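Thermosome subunit (Methanococcoides burtonii, PDB 3AQ1) probably binds and hydrolyses ATP to help unfolded proteins fold, as a group II chaperonin of the TCP-1 family crystallised here as an open-state monomer. Local coordinates at residues I190-C195 / S270-L275; S164-G169 / V323-H328; T110-K115 / N343-V348; R228-K233 / Q285-I290; G142-V147 / V352-K357. All coordinates share one frame; numbering follows the deposited sequence.

Interaction 1: residues I190-C195 / S270-L275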
# COMPACT_ATOMS: atom_id res chain seq x y z
N ILE A 190 -10.64 8.91 26.41
CA ILE A 190 -10.17 9.93 25.48
C ILE A 190 -11.30 10.65 24.78
O ILE A 190 -12.21 10.03 24.23
CB ILE A 190 -9.27 9.29 24.44
CG1 ILE A 190 -8.03 8.72 25.13
CG2 ILE A 190 -8.91 10.30 23.36
CD1 ILE A 190 -7.37 7.63 24.37
N LEU A 191 -11.21 11.98 24.80
CA LEU A 191 -12.17 12.84 24.12
C LEU A 191 -11.47 13.54 22.94
O LEU A 191 -10.41 14.13 23.12
CB LEU A 191 -12.74 13.87 25.11
CG LEU A 191 -13.76 14.89 24.63
CD1 LEU A 191 -15.11 14.24 24.37
CD2 LEU A 191 -13.92 16.03 25.63
N LEU A 192 -12.04 13.45 21.74
CA LEU A 192 -11.47 14.15 20.58
C LEU A 192 -12.33 15.36 20.21
O LEU A 192 -13.53 15.22 20.00
CB LEU A 192 -11.32 13.20 19.38
CG LEU A 192 -10.59 11.91 19.76
CD1 LEU A 192 -10.57 10.90 18.63
CD2 LEU A 192 -9.20 12.22 20.21
N LEU A 193 -11.71 16.54 20.16
CA LEU A 193 -12.41 17.76 19.77
C LEU A 193 -11.85 18.33 18.48
O LEU A 193 -10.65 18.56 18.38
CB LEU A 193 -12.30 18.84 20.85
CG LEU A 193 -12.74 18.49 22.29
CD1 LEU A 193 -12.67 19.70 23.21
CD2 LEU A 193 -14.13 17.91 22.30
N SER A 194 -12.70 18.57 17.50
CA SER A 194 -12.29 19.30 16.30
C SER A 194 -12.65 20.77 16.50
O SER A 194 -12.17 21.64 15.78
CB SER A 194 -12.98 18.75 15.06
OG SER A 194 -14.39 18.97 15.13
N CYS A 195 -13.49 21.05 17.49
CA CYS A 195 -13.82 22.42 17.81
C CYS A 195 -12.84 22.99 18.83
O CYS A 195 -12.24 22.25 19.61
CB CYS A 195 -15.25 22.52 18.35
SG CYS A 195 -15.56 21.67 19.88
N SER A 270 -5.08 14.93 10.99
CA SER A 270 -4.85 13.55 10.58
C SER A 270 -4.49 12.68 11.78
O SER A 270 -4.75 11.48 11.79
CB SER A 270 -3.73 13.47 9.55
OG SER A 270 -2.49 13.81 10.14
N ASP A 271 -3.86 13.30 12.77
CA ASP A 271 -3.59 12.67 14.05
C ASP A 271 -4.91 12.43 14.79
O ASP A 271 -5.08 11.41 15.45
CB ASP A 271 -2.65 13.54 14.88
CG ASP A 271 -1.19 13.18 14.68
OD1 ASP A 271 -0.92 12.02 14.31
OD2 ASP A 271 -0.32 14.05 14.90
N LEU A 272 -5.84 13.37 14.65
CA LEU A 272 -7.16 13.23 15.22
C LEU A 272 -7.91 12.07 14.56
O LEU A 272 -8.61 11.31 15.23
CB LEU A 272 -7.94 14.54 15.08
CG LEU A 272 -8.75 15.01 16.30
CD1 LEU A 272 -7.90 15.11 17.57
CD2 LEU A 272 -9.41 16.35 16.03
N LYS A 273 -7.75 11.92 13.24
CA LYS A 273 -8.37 10.81 12.52
C LYS A 273 -7.83 9.51 13.05
O LYS A 273 -8.58 8.58 13.32
CB LYS A 273 -8.11 10.89 11.01
CG LYS A 273 -9.31 11.36 10.19
CD LYS A 273 -9.04 11.22 8.68
CE LYS A 273 -10.23 11.74 7.85
NZ LYS A 273 -10.03 11.57 6.38
N ARG A 274 -6.52 9.45 13.20
CA ARG A 274 -5.87 8.25 13.71
C ARG A 274 -6.32 7.94 15.16
O ARG A 274 -6.61 6.79 15.48
CB ARG A 274 -4.35 8.37 13.62
CG ARG A 274 -3.79 8.45 12.23
CD ARG A 274 -2.27 8.14 12.28
NE ARG A 274 -1.53 8.78 11.20
CZ ARG A 274 -1.17 8.16 10.07
NH1 ARG A 274 -1.47 6.87 9.89
NH2 ARG A 274 -0.51 8.84 9.13
N LEU A 275 -6.37 8.96 16.02
CA LEU A 275 -6.85 8.76 17.38
C LEU A 275 -8.25 8.15 17.38
O LEU A 275 -8.54 7.22 18.14
CB LEU A 275 -6.84 10.07 18.18
CG LEU A 275 -5.45 10.53 18.61
CD1 LEU A 275 -5.41 12.03 18.83
CD2 LEU A 275 -4.96 9.74 19.81

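Interaction 2: residues S164-G169 / V323-H328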
# COMPACT_ATOMS: atom_id res chain seq x y z
N SER A 164 15.58 2.89 14.87
CA SER A 164 14.15 3.03 14.60
C SER A 164 13.33 2.14 15.54
O SER A 164 13.73 1.04 15.88
CB SER A 164 13.84 2.78 13.13
OG SER A 164 14.31 3.85 12.33
N GLU A 165 12.18 2.63 15.98
CA GLU A 165 11.36 1.86 16.90
C GLU A 165 10.01 1.48 16.30
O GLU A 165 9.46 2.20 15.46
CB GLU A 165 11.12 2.63 18.20
CG GLU A 165 12.36 2.92 19.01
CD GLU A 165 12.08 3.86 20.17
OE1 GLU A 165 12.46 5.05 20.10
OE2 GLU A 165 11.48 3.39 21.16
N LEU A 166 9.49 0.35 16.76
CA LEU A 166 8.13 -0.04 16.44
C LEU A 166 7.29 0.11 17.69
O LEU A 166 7.34 -0.74 18.57
CB LEU A 166 8.10 -1.47 15.94
CG LEU A 166 7.33 -1.63 14.64
CD1 LEU A 166 8.04 -0.85 13.54
CD2 LEU A 166 7.20 -3.09 14.27
N ILE A 167 6.54 1.20 17.77
CA ILE A 167 5.68 1.44 18.92
C ILE A 167 4.32 0.81 18.71
O ILE A 167 3.69 1.03 17.68
CB ILE A 167 5.48 2.93 19.17
CG1 ILE A 167 6.79 3.56 19.64
CG2 ILE A 167 4.34 3.15 20.16
CD1 ILE A 167 7.67 2.63 20.42
N ASP A 168 3.86 0.05 19.70
CA ASP A 168 2.57 -0.63 19.61
C ASP A 168 1.46 0.26 20.11
O ASP A 168 0.95 0.09 21.20
CB ASP A 168 2.59 -1.96 20.37
CG ASP A 168 3.20 -3.08 19.55
OD1 ASP A 168 2.74 -3.31 18.41
OD2 ASP A 168 4.14 -3.74 20.05
N GLY A 169 1.10 1.21 19.27
CA GLY A 169 0.10 2.20 19.56
C GLY A 169 0.19 3.33 18.55
O GLY A 169 0.29 3.08 17.35
N VAL A 323 0.33 0.59 14.55
CA VAL A 323 1.68 0.80 15.06
C VAL A 323 2.25 2.09 14.48
O VAL A 323 1.85 2.55 13.42
CB VAL A 323 2.65 -0.33 14.64
CG1 VAL A 323 1.99 -1.67 14.74
CG2 VAL A 323 3.12 -0.11 13.24
N THR A 324 3.20 2.67 15.18
CA THR A 324 3.89 3.83 14.67
C THR A 324 5.33 3.44 14.58
O THR A 324 5.88 2.89 15.52
CB THR A 324 3.75 5.02 15.63
OG1 THR A 324 2.37 5.36 15.76
CG2 THR A 324 4.53 6.22 15.13
N VAL A 325 5.93 3.69 13.42
CA VAL A 325 7.36 3.56 13.25
C VAL A 325 7.99 4.90 13.58
O VAL A 325 7.75 5.88 12.86
CB VAL A 325 7.74 3.25 11.79
CG1 VAL A 325 9.23 3.13 11.66
CG2 VAL A 325 7.06 1.98 11.28
N LEU A 326 8.76 4.98 14.66
CA LEU A 326 9.64 6.12 14.83
C LEU A 326 10.88 5.86 13.99
O LEU A 326 11.76 5.09 14.38
CB LEU A 326 10.02 6.30 16.30
CG LEU A 326 8.85 6.53 17.24
CD1 LEU A 326 9.34 6.73 18.65
CD2 LEU A 326 8.05 7.73 16.77
N LEU A 327 10.93 6.48 12.81
CA LEU A 327 12.02 6.26 11.85
C LEU A 327 13.21 7.18 12.12
O LEU A 327 13.07 8.40 12.12
CB LEU A 327 11.50 6.50 10.43
CG LEU A 327 12.45 6.25 9.26
CD1 LEU A 327 12.95 4.82 9.30
CD2 LEU A 327 11.74 6.54 7.95
N HIS A 328 14.38 6.58 12.33
CA HIS A 328 15.62 7.34 12.52
C HIS A 328 16.58 7.28 11.31
O HIS A 328 16.66 6.27 10.62
CB HIS A 328 16.36 6.86 13.77
CG HIS A 328 15.72 7.28 15.05
ND1 HIS A 328 14.80 6.50 15.71
CD2 HIS A 328 15.84 8.41 15.78
CE1 HIS A 328 14.39 7.13 16.80
NE2 HIS A 328 15.01 8.29 16.87

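Interaction 3: residues T110-K115 / N343-V348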
# COMPACT_ATOMS: atom_id res chain seq x y z
N THR A 110 12.68 -4.28 -3.51
CA THR A 110 12.42 -3.75 -4.84
C THR A 110 11.91 -2.30 -4.83
O THR A 110 12.03 -1.59 -5.83
CB THR A 110 11.41 -4.62 -5.63
OG1 THR A 110 10.08 -4.43 -5.11
CG2 THR A 110 11.80 -6.09 -5.58
N ALA A 111 11.33 -1.87 -3.71
CA ALA A 111 10.76 -0.51 -3.64
C ALA A 111 11.77 0.53 -3.14
O ALA A 111 11.47 1.73 -3.08
CB ALA A 111 9.48 -0.50 -2.79
N ILE A 112 12.96 0.06 -2.83
CA ILE A 112 13.96 0.87 -2.16
C ILE A 112 15.20 0.97 -3.05
O ILE A 112 16.08 0.12 -3.00
CB ILE A 112 14.35 0.22 -0.80
CG1 ILE A 112 13.09 -0.10 0.02
CG2 ILE A 112 15.34 1.08 -0.03
CD1 ILE A 112 13.39 -0.73 1.38
N THR A 113 15.26 2.03 -3.85
CA THR A 113 16.32 2.14 -4.84
C THR A 113 16.66 3.59 -5.19
O THR A 113 15.99 4.52 -4.76
CB THR A 113 15.96 1.36 -6.12
OG1 THR A 113 14.56 1.50 -6.38
CG2 THR A 113 16.30 -0.13 -5.96
N GLY A 114 17.72 3.76 -5.98
CA GLY A 114 18.15 5.09 -6.35
C GLY A 114 19.42 5.53 -5.64
O GLY A 114 20.15 4.71 -5.08
N LYS A 115 19.69 6.83 -5.68
CA LYS A 115 20.89 7.37 -5.07
C LYS A 115 20.93 7.01 -3.60
O LYS A 115 19.96 7.22 -2.88
CB LYS A 115 20.94 8.89 -5.25
CG LYS A 115 21.03 9.32 -6.71
CD LYS A 115 20.53 10.74 -6.93
CE LYS A 115 20.47 11.06 -8.41
NZ LYS A 115 19.82 12.37 -8.69
N ASN A 343 7.44 4.14 2.85
CA ASN A 343 6.05 4.19 2.41
C ASN A 343 5.82 3.28 1.20
O ASN A 343 4.88 2.53 1.18
CB ASN A 343 5.59 5.62 2.12
CG ASN A 343 4.61 6.13 3.16
OD1 ASN A 343 3.60 5.48 3.44
ND2 ASN A 343 4.91 7.29 3.74
N ASP A 344 6.71 3.34 0.21
CA ASP A 344 6.54 2.47 -0.94
C ASP A 344 6.68 1.00 -0.58
O ASP A 344 5.84 0.18 -0.94
CB ASP A 344 7.52 2.83 -2.05
CG ASP A 344 7.17 4.12 -2.72
OD1 ASP A 344 5.98 4.50 -2.69
OD2 ASP A 344 8.09 4.77 -3.27
N ALA A 345 7.75 0.67 0.15
CA ALA A 345 8.00 -0.73 0.50
C ALA A 345 6.86 -1.32 1.33
O ALA A 345 6.45 -2.45 1.10
CB ALA A 345 9.32 -0.87 1.21
N LEU A 346 6.36 -0.55 2.30
CA LEU A 346 5.25 -1.00 3.13
C LEU A 346 4.08 -1.44 2.24
O LEU A 346 3.57 -2.54 2.38
CB LEU A 346 4.81 0.09 4.12
CG LEU A 346 5.71 0.34 5.34
CD1 LEU A 346 5.44 1.68 5.98
CD2 LEU A 346 5.62 -0.77 6.35
N HIS A 347 3.69 -0.57 1.31
CA HIS A 347 2.60 -0.85 0.38
C HIS A 347 2.81 -2.09 -0.49
O HIS A 347 1.94 -2.95 -0.55
CB HIS A 347 2.31 0.37 -0.50
CG HIS A 347 1.55 1.44 0.21
ND1 HIS A 347 0.18 1.56 0.12
CD2 HIS A 347 1.96 2.44 1.04
CE1 HIS A 347 -0.22 2.59 0.85
NE2 HIS A 347 0.84 3.14 1.42
N VAL A 348 3.96 -2.17 -1.15
CA VAL A 348 4.27 -3.32 -2.00
C VAL A 348 4.17 -4.62 -1.20
O VAL A 348 3.52 -5.58 -1.61
CB VAL A 348 5.67 -3.23 -2.66
CG1 VAL A 348 5.85 -4.38 -3.62
CG2 VAL A 348 5.82 -1.92 -3.39

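Interaction 4: residues R228-K233 / Q285-I290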
# COMPACT_ATOMS: atom_id res chain seq x y z
N ARG A 228 -15.43 29.08 32.58
CA ARG A 228 -15.71 28.01 33.53
C ARG A 228 -16.69 27.02 32.89
O ARG A 228 -16.43 25.82 32.85
CB ARG A 228 -16.29 28.56 34.83
CG ARG A 228 -15.44 28.27 36.06
CD ARG A 228 -15.75 29.25 37.19
NE ARG A 228 -14.72 29.23 38.22
CZ ARG A 228 -14.79 28.51 39.34
NH1 ARG A 228 -15.85 27.76 39.59
NH2 ARG A 228 -13.80 28.56 40.22
N GLU A 229 -17.79 27.55 32.38
CA GLU A 229 -18.79 26.74 31.70
C GLU A 229 -18.27 26.03 30.44
O GLU A 229 -18.69 24.92 30.12
CB GLU A 229 -20.03 27.57 31.38
CG GLU A 229 -20.77 28.02 32.62
CD GLU A 229 -22.04 28.77 32.28
OE1 GLU A 229 -22.16 29.24 31.13
OE2 GLU A 229 -22.91 28.90 33.18
N MET A 230 -17.35 26.66 29.71
CA MET A 230 -16.75 26.00 28.57
C MET A 230 -15.93 24.80 29.04
O MET A 230 -16.13 23.67 28.60
CB MET A 230 -15.86 26.97 27.81
CG MET A 230 -15.24 26.43 26.55
SD MET A 230 -15.60 27.58 25.25
CE MET A 230 -17.40 27.48 25.27
N ALA A 231 -15.00 25.06 29.95
CA ALA A 231 -14.17 24.00 30.49
C ALA A 231 -15.01 22.90 31.15
O ALA A 231 -14.74 21.71 30.98
CB ALA A 231 -13.14 24.57 31.47
N GLU A 232 -16.05 23.30 31.89
CA GLU A 232 -16.86 22.32 32.62
C GLU A 232 -17.54 21.29 31.70
O GLU A 232 -17.72 20.13 32.07
CB GLU A 232 -17.89 23.02 33.51
CG GLU A 232 -18.67 22.06 34.38
CD GLU A 232 -17.79 21.35 35.39
OE1 GLU A 232 -16.72 21.91 35.75
OE2 GLU A 232 -18.16 20.23 35.82
N LYS A 233 -17.90 21.71 30.49
CA LYS A 233 -18.48 20.77 29.53
C LYS A 233 -17.46 19.71 29.10
O LYS A 233 -17.83 18.56 28.84
CB LYS A 233 -19.06 21.52 28.33
CG LYS A 233 -20.06 22.61 28.70
CD LYS A 233 -20.61 23.32 27.47
CE LYS A 233 -21.76 24.25 27.82
NZ LYS A 233 -22.09 25.13 26.67
N GLN A 285 -17.78 18.03 17.35
CA GLN A 285 -17.76 19.38 16.77
C GLN A 285 -18.50 20.38 17.63
O GLN A 285 -18.23 21.57 17.58
CB GLN A 285 -18.32 19.39 15.35
CG GLN A 285 -17.26 19.46 14.27
CD GLN A 285 -17.08 18.15 13.54
OE1 GLN A 285 -18.00 17.33 13.51
NE2 GLN A 285 -15.90 17.94 12.95
N ASP A 286 -19.45 19.89 18.42
CA ASP A 286 -20.25 20.75 19.28
C ASP A 286 -19.98 20.31 20.71
O ASP A 286 -20.24 19.16 21.06
CB ASP A 286 -21.74 20.60 18.92
CG ASP A 286 -22.65 21.59 19.66
OD1 ASP A 286 -22.22 22.20 20.68
OD2 ASP A 286 -23.81 21.76 19.23
N LEU A 287 -19.46 21.22 21.53
CA LEU A 287 -19.22 20.92 22.94
C LEU A 287 -20.51 20.61 23.70
O LEU A 287 -20.49 20.04 24.80
CB LEU A 287 -18.49 22.08 23.63
CG LEU A 287 -17.08 22.46 23.19
CD1 LEU A 287 -16.70 23.80 23.79
CD2 LEU A 287 -16.06 21.39 23.57
N ASP A 288 -21.65 20.99 23.12
CA ASP A 288 -22.93 20.85 23.80
C ASP A 288 -23.51 19.45 23.59
O ASP A 288 -24.50 19.07 24.23
CB ASP A 288 -23.91 21.93 23.32
CG ASP A 288 -23.63 23.28 23.96
OD1 ASP A 288 -23.31 23.29 25.17
OD2 ASP A 288 -23.73 24.32 23.26
N GLN A 289 -22.88 18.69 22.72
CA GLN A 289 -23.39 17.38 22.37
C GLN A 289 -22.33 16.29 22.55
O GLN A 289 -21.98 15.59 21.60
CB GLN A 289 -23.94 17.40 20.95
CG GLN A 289 -25.21 18.25 20.83
CD GLN A 289 -25.62 18.53 19.40
OE1 GLN A 289 -24.77 18.76 18.53
NE2 GLN A 289 -26.93 18.54 19.15
N ILE A 290 -21.84 16.16 23.77
CA ILE A 290 -20.87 15.12 24.09
C ILE A 290 -21.56 13.99 24.80
O ILE A 290 -22.21 14.20 25.81
CB ILE A 290 -19.76 15.65 25.02
CG1 ILE A 290 -19.04 16.83 24.40
CG2 ILE A 290 -18.74 14.56 25.33
CD1 ILE A 290 -17.79 17.21 25.14

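Interaction 5: residues G142-V147 / V352-K357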
# COMPACT_ATOMS: atom_id res chain seq x y z
N GLY A 142 -9.52 -14.04 2.87
CA GLY A 142 -8.07 -14.04 3.00
C GLY A 142 -7.49 -13.00 3.94
O GLY A 142 -8.21 -12.34 4.69
N LEU A 143 -6.17 -12.85 3.88
CA LEU A 143 -5.42 -11.89 4.69
C LEU A 143 -5.61 -10.42 4.27
O LEU A 143 -5.72 -10.10 3.08
CB LEU A 143 -3.94 -12.24 4.60
CG LEU A 143 -3.56 -13.55 5.28
CD1 LEU A 143 -2.16 -13.97 4.89
CD2 LEU A 143 -3.66 -13.38 6.77
N LYS A 144 -5.61 -9.54 5.26
CA LYS A 144 -5.74 -8.10 5.03
C LYS A 144 -4.58 -7.34 5.68
O LYS A 144 -4.25 -7.58 6.85
CB LYS A 144 -7.10 -7.61 5.55
CG LYS A 144 -7.28 -6.08 5.56
CD LYS A 144 -8.76 -5.71 5.76
CE LYS A 144 -8.96 -4.54 6.74
NZ LYS A 144 -10.41 -4.17 6.93
N VAL A 145 -3.95 -6.43 4.92
CA VAL A 145 -2.91 -5.55 5.45
C VAL A 145 -3.23 -4.07 5.24
O VAL A 145 -2.97 -3.53 4.17
CB VAL A 145 -1.54 -5.84 4.84
CG1 VAL A 145 -0.51 -4.87 5.38
CG2 VAL A 145 -1.10 -7.27 5.13
N ASN A 146 -3.79 -3.42 6.25
CA ASN A 146 -4.18 -2.02 6.12
C ASN A 146 -3.08 -1.03 6.47
O ASN A 146 -3.02 -0.52 7.58
CB ASN A 146 -5.44 -1.73 6.92
CG ASN A 146 -5.92 -0.29 6.75
OD1 ASN A 146 -5.26 0.53 6.10
ND2 ASN A 146 -7.08 0.03 7.34
N VAL A 147 -2.23 -0.73 5.50
CA VAL A 147 -1.10 0.17 5.72
C VAL A 147 -1.50 1.64 5.96
O VAL A 147 -0.95 2.29 6.84
CB VAL A 147 -0.07 0.02 4.59
CG1 VAL A 147 1.17 0.86 4.87
CG2 VAL A 147 0.32 -1.45 4.46
N VAL A 352 1.39 -7.54 -1.76
CA VAL A 352 1.81 -8.90 -2.05
C VAL A 352 1.22 -9.88 -1.03
O VAL A 352 0.66 -10.92 -1.41
CB VAL A 352 3.35 -9.03 -2.08
CG1 VAL A 352 3.77 -10.48 -2.07
CG2 VAL A 352 3.92 -8.32 -3.29
N ILE A 353 1.31 -9.54 0.25
CA ILE A 353 0.80 -10.41 1.30
C ILE A 353 -0.70 -10.63 1.12
O ILE A 353 -1.21 -11.74 1.31
CB ILE A 353 1.11 -9.86 2.71
CG1 ILE A 353 2.60 -10.02 3.01
CG2 ILE A 353 0.26 -10.56 3.78
CD1 ILE A 353 3.01 -9.53 4.36
N GLU A 354 -1.41 -9.59 0.73
CA GLU A 354 -2.83 -9.72 0.44
C GLU A 354 -3.10 -10.67 -0.74
O GLU A 354 -3.86 -11.63 -0.60
CB GLU A 354 -3.49 -8.35 0.23
CG GLU A 354 -3.72 -7.60 1.53
CD GLU A 354 -4.32 -6.22 1.32
OE1 GLU A 354 -4.08 -5.60 0.26
OE2 GLU A 354 -5.04 -5.75 2.23
N ASP A 355 -2.45 -10.41 -1.88
CA ASP A 355 -2.59 -11.28 -3.06
C ASP A 355 -2.22 -12.71 -2.72
O ASP A 355 -2.81 -13.65 -3.25
CB ASP A 355 -1.69 -10.82 -4.21
CG ASP A 355 -2.14 -9.51 -4.86
OD1 ASP A 355 -3.31 -9.09 -4.67
OD2 ASP A 355 -1.31 -8.90 -5.57
N GLY A 356 -1.22 -12.88 -1.85
CA GLY A 356 -0.68 -14.19 -1.54
C GLY A 356 0.22 -14.71 -2.65
O GLY A 356 0.78 -15.81 -2.56
N LYS A 357 0.37 -13.91 -3.71
CA LYS A 357 1.12 -14.30 -4.89
C LYS A 357 1.79 -13.10 -5.53
O LYS A 357 1.29 -11.97 -5.45
CB LYS A 357 0.21 -15.00 -5.89
CG LYS A 357 -0.95 -15.77 -5.24
CD LYS A 357 -1.39 -16.99 -6.03
CE LYS A 357 -2.75 -17.49 -5.58
NZ LYS A 357 -3.84 -16.53 -5.92

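Interaction 1: residues I190-C195 / S270-L275
L192 leans from strand 184-193 against one side of helix 269-279, where L272 and L275, neighbours one turn apart, receive it. Its CB points at the helix, and CG lies anti to the carbonyl carbon (chi1 -51°), which carries both methyls forward. L192 CD1 sits over the helix backbone, 3.9 Å from L272 O and 3.8 Å from L275 CB. The other branch, L192 CD2, reaches the same L275 CB at 3.8 Å and also touches two methyls: L275 CD1 at 4.0 Å and L272 CD1 at 4.1 Å. L275 CB is thus straddled by the two methyls of one leucine. L272 answers with CD2, which goes past L192 to lie 3.5 Å from L193 O at the end of the strand. Cutting L192 back to an alanine is likely to open a gap beside L275 and L272, where its methyls now lie. The contact is buried, with no hydrogen bond joining the segments. Strand and helix run roughly antiparallel, at 144°. F243 of the adjacent strand 241-244 touches all three leucines, so the helix packs across two parallel strands, as in the layers of an alpha/beta domain, while L170 of strand 169-172 meets L275.

Interaction 2: residues S164-G169 / V323-H328
The imidazole of H328 turns its edge to S164, whose CA lies in the ring plane, 3.7 Å from H328 ND1; the carboxylate of E165 also comes near that edge, with OE1 4.4 Å from H328 CE1. E165 reaches there on an extended chain, and its OE1 also rests against the CD1 methyl of L326. S164, just before strand 165-167, holds the H328 end of strand 323-329: its OG, anti to the carbonyl carbon (chi1 -72°), accepts an almost straight bond of 2.7 Å from H328 N. A valine in its place would probably leave the H328 amide without this acceptor and the end of the ladder less firmly joined. Beyond it the strands pair in antiparallel fashion. E165 and L326 form one hydrogen-bonded pair, I167 and T324 the next, each closed by two backbone bonds. Between them L166 and V325 are a non-hydrogen-bonded pair, meeting through L166 CD1 and V325 CG2 at 3.8 Å. On the face carrying E165, I167 CG1 meets L326 CD1 at 4.2 Å, and Y313 of strand 310-317 touches both I167 and L326. Helix 121-132 packs against the opposite face, where its L127 meets L166 and L327. Strand 323-329 is central, with strand 151-157 parallel along its other edge.

Interaction 3: residues T110-K115 / N343-V348
T110 meets V348 where the loop joining helices 101-109 and 121-132 packs on the long helix 332-355. T110 is only at the margin: its OG1 lies 4.5 Å from V348 CG1, and its hydroxyl is hydrogen-bonded to I107 O, a turn back. A111 comes next and carries the contact. Its CB points at the helix and sits 3.6 Å from A345 N, close against the backbone; no longer side chain intervenes, and the two CA atoms, of A111 and A345, come within 5.0 Å of each other. Around that methyl are D344 CB at 3.9 Å, A345 CB at 4.0 Å and the V348 CG2 branch, one turn further along the helix. D344 takes part through its CB alone among its side-chain atoms. I112 follows; its CB is set off to one side of the helix, yet its extended longer branch reaches it. With CG1 anti to the carbonyl carbon (chi1 -51°), both CG1 and CD1 come alongside A345, while L124 and S125 of helix 121-132 also touch I112. No hydrogen bond crosses between the segments, which meet by van der Waals contact, mostly of apolar groups. A345 CB is touched by two successive loop residues, by A111 CB and by I112 CG1, the latter 4.0 Å away.

Interaction 4: residues R228-K233 / Q285-I290
L287 and M230 make the packed side of a contact between helix 226-235 and a type I beta turn, D286 to Q289, in the loop ahead of strand 296-298. On the leucine side chain, CD1 does the touching. The methionine wraps it: M230 CE lies 4.0 Å from L287 CD1, with M230 CG and SD also within about 4.2 Å, and the two side chains cross at about a right angle. M230 gets there because CG stands anti to the backbone N (chi1 -177°) and the chain then bends at its next two torsions. L287 also touches C195 and L193, which extends this apolar patch to the end of strand 184-193. I290 adds its CD1 methyl, 3.9 Å from K233 O.

The other side is polar and lies at the surface. K233 stretches out fully beyond CG, passing L287 O with its CB and bringing its amino group to the exposed carboxylate of D288 in a salt bridge. K233 NZ lies 2.7 Å from D288 OD1, which receives it with its syn lone pair. The turn presenting that carboxylate is braced from within by an Asx turn: D288 N gives a hydrogen bond of 2.8 Å to D286 OD1, which is met from above the carboxylate plane.

Interaction 5: residues G142-V147 / V352-K357
E354 OE2 accepts a hydrogen bond from V145 N, 3.0 Å long and nearly straight at 163°, joining the last turn of helix 332-355 to the short strand 144-145 of a two-stranded antiparallel hairpin with strand 136-137. The donor meets OE2 from above the carboxylate plane, 36° out of it. The other carboxylate oxygen, E354 OE1, forms a salt bridge with R450 of helix 449-467, so the group is held at both ends and its rotation is probably restrained. Its chain is extended beyond CG, and E354 CG passes 3.6 Å from L143 O before the carboxylate arrives beside K144, whose CG lies alongside.

One residue back, I353 supplies the apolar half. V145 CG2 meets I353 CG2 at 3.8 Å, the two side chains crossing at about a right angle; both also touch V132 of helix 121-132. I353 CG2 lies anti to the backbone N (chi1 -72° for the longer branch), which turns this methyl to the strand. G356, the first residue past the helix, has positive phi, and K357 beyond it forms a salt bridge with E90. L143, just before the strand, makes a looser contact: its CD1 is 4.3 Å from I353 CG2.

From the N terminus, the first contact to open is interaction 3, at 110-115, which closes only at 343-348; interaction 5 opens at 142-147 and closes at 352-357, so the two cross, both landing on helix 332-355, where V147 packs against L346. Interaction 2 is nested inside both, pairing 164-169 with 323-328. Nested within interaction 2, interactions 1 and 4 cross: 190-195 finds 270-275, then 228-233 finds 285-290. They touch, C195 against L287 and L191 against I290. The inner pair ties sheet, helices and loop at one end of the molecule, while interactions 3 and 5 bring a loop and a hairpin to helix 332-355 and interaction 2 joins the strand leading into it to strand 165-167.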